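Local coordinates for insecticidal crystal protein Cry7Cal (Bacillus thuringiensis, PDB 5ZI1) that is an insecticidal crystal delta-endotoxin active against locusts, which probably acts by binding receptors of the target insect, at residues Gly181-Glu184 and Glu185-His189. Sequence-based numbering, arbitrary orientation.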
loop_
_atom_site.group_PDB
_atom_site.type_symbol
_atom_site.label_atom_id
_atom_site.label_comp_id
_atom_site.label_asym_id
_atom_site.label_seq_id
_atom_site.Cartn_x
_atom_site.Cartn_y
_atom_site.Cartn_z
ATOM N N GLY A 181 16.211 -12.045 -11.284
ATOM C CA GLY A 181 16.415 -12.851 -10.090
ATOM C C GLY A 181 16.323 -12.044 -8.800
ATOM O O GLY A 181 15.751 -12.501 -7.806
ATOM N N TYR A 182 16.929 -10.853 -8.780
ATOM C CA TYR A 182 16.885 -10.034 -7.567
ATOM C C TYR A 182 15.467 -9.573 -7.240
ATOM O O TYR A 182 15.115 -9.442 -6.060
ATOM C CB TYR A 182 17.791 -8.816 -7.694
ATOM C CG TYR A 182 19.262 -9.108 -7.580
ATOM C CD1 TYR A 182 19.788 -9.729 -6.452
ATOM C CD2 TYR A 182 20.136 -8.724 -8.588
ATOM C CE1 TYR A 182 21.146 -9.983 -6.348
ATOM C CE2 TYR A 182 21.489 -8.968 -8.490
ATOM C CZ TYR A 182 21.983 -9.605 -7.374
ATOM O OH TYR A 182 23.332 -9.834 -7.297
ATOM N N VAL A 183 14.638 -9.330 -8.256
ATOM C CA VAL A 183 13.246 -8.993 -7.976
ATOM C C VAL A 183 12.610 -10.091 -7.130
ATOM O O VAL A 183 11.985 -9.826 -6.091
ATOM C CB VAL A 183 12.476 -8.747 -9.286
ATOM C CG1 VAL A 183 10.992 -8.661 -9.024
ATOM C CG2 VAL A 183 12.965 -7.468 -9.938
ATOM N N GLU A 184 12.815 -11.345 -7.530
ATOM C CA GLU A 184 12.199 -12.455 -6.811
ATOM C C GLU A 184 12.861 -12.671 -5.452
ATOM O O GLU A 184 12.191 -13.020 -4.473
ATOM C CB GLU A 184 12.277 -13.725 -7.662
ATOM C CG GLU A 184 11.513 -14.916 -7.098
ATOM C CD GLU A 184 11.841 -16.225 -7.816
ATOM O OE1 GLU A 184 11.933 -16.234 -9.070
ATOM O OE2 GLU A 184 12.020 -17.251 -7.122
ATOM N N GLU A 185 14.181 -12.500 -5.374
ATOM C CA GLU A 185 14.861 -12.674 -4.102
ATOM C C GLU A 185 14.413 -11.621 -3.095
ATOM O O GLU A 185 14.033 -11.947 -1.962
ATOM C CB GLU A 185 16.368 -12.604 -4.308
ATOM C CG GLU A 185 17.180 -12.899 -3.040
ATOM C CD GLU A 185 18.678 -12.802 -3.297
ATOM O OE1 GLU A 185 19.385 -12.171 -2.475
ATOM O OE2 GLU A 185 19.140 -13.344 -4.342
ATOM N N TYR A 186 14.464 -10.349 -3.497
ATOM C CA TYR A 186 14.174 -9.254 -2.575
ATOM C C TYR A 186 12.713 -9.270 -2.148
ATOM O O TYR A 186 12.404 -9.067 -0.970
ATOM C CB TYR A 186 14.540 -7.921 -3.220
ATOM C CG TYR A 186 16.018 -7.753 -3.533
ATOM C CD1 TYR A 186 16.988 -8.560 -2.936
ATOM C CD2 TYR A 186 16.443 -6.763 -4.403
ATOM C CE1 TYR A 186 18.348 -8.389 -3.220
ATOM C CE2 TYR A 186 17.778 -6.582 -4.694
ATOM C CZ TYR A 186 18.731 -7.398 -4.100
ATOM O OH TYR A 186 20.059 -7.188 -4.399
ATOM N N THR A 187 11.809 -9.551 -3.090
ATOM C CA THR A 187 10.390 -9.684 -2.770
ATOM C C THR A 187 10.154 -10.824 -1.791
ATOM O O THR A 187 9.427 -10.664 -0.808
ATOM C CB THR A 187 9.591 -9.910 -4.057
ATOM O OG1 THR A 187 9.823 -8.826 -4.966
ATOM C CG2 THR A 187 8.105 -10.036 -3.769
ATOM N N ASP A 188 10.755 -11.997 -2.050
ATOM C CA ASP A 188 10.559 -13.143 -1.161
ATOM C C ASP A 188 11.066 -12.847 0.237
ATOM O O ASP A 188 10.435 -13.217 1.231
ATOM C CB ASP A 188 11.278 -14.378 -1.694
ATOM C CG ASP A 188 10.593 -14.999 -2.897
ATOM O OD1 ASP A 188 9.483 -14.550 -3.265
ATOM O OD2 ASP A 188 11.180 -15.954 -3.466
ATOM N N HIS A 189 12.235 -12.226 0.335
ATOM C CA HIS A 189 12.766 -11.888 1.645
ATOM C C HIS A 189 11.832 -10.929 2.392
ATOM O O HIS A 189 11.515 -11.147 3.566
ATOM C CB HIS A 189 14.166 -11.291 1.498
ATOM C CG HIS A 189 14.818 -11.003 2.808
ATOM N ND1 HIS A 189 15.552 -11.948 3.495
ATOM C CD2 HIS A 189 14.810 -9.891 3.583
ATOM C CE1 HIS A 189 15.986 -11.421 4.627
ATOM N NE2 HIS A 189 15.552 -10.174 4.704
#
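Glu185 N donates to Gly181 O at 2.9 Å, and Tyr186, Thr187 and Asp188 repeat the i to i+4 link through their backbone N atoms to the carbonyl oxygens of Tyr182, Val183 and Glu184. This unbroken series identifies one continuous alpha-helical run, more than two turns long, within helix 169-202. Val183 O takes a second bond, from Thr187 OG1 at 2.6 Å. Two donors thus share this oxygen, and they fit because the hydroxyl and Thr187 N approach from opposite faces of the carbonyl plane. The torsion responsible is chi1 of Thr187 (-57°), which sets OG1 beside its own backbone N and turns it back toward the preceding turn.

Helix 169-202 is part of the N-terminal helical domain of the delta-endotoxin family, and its Tyr182 and Tyr186 side chains pack against helix 141-165, through Leu152 and Leu155 for Tyr182 and Ala148 for Tyr186. The two phenols run side by side in the same direction. Their planes differ by 23°, but with centroids 5.2 Å apart they are slid past one another and barely overlap. A CH-pi contact adds to this: Tyr182 CB lies over one face of the Tyr186 ring, 4.1 Å from its centroid and displaced toward the rim. Farther out, Tyr186 OH comes within 3.3 Å of Tyr182 CD1; the Tyr186 hydroxyl is also hydrogen-bonded to His151 ND1, which ties it to helix 141-165.

On the exposed flank, Glu184 OE2 and Asp188 OD2 stand 4.0 Å apart with carboxylate planes 57° from each other, an arrangement that probably carries some like-charge repulsion.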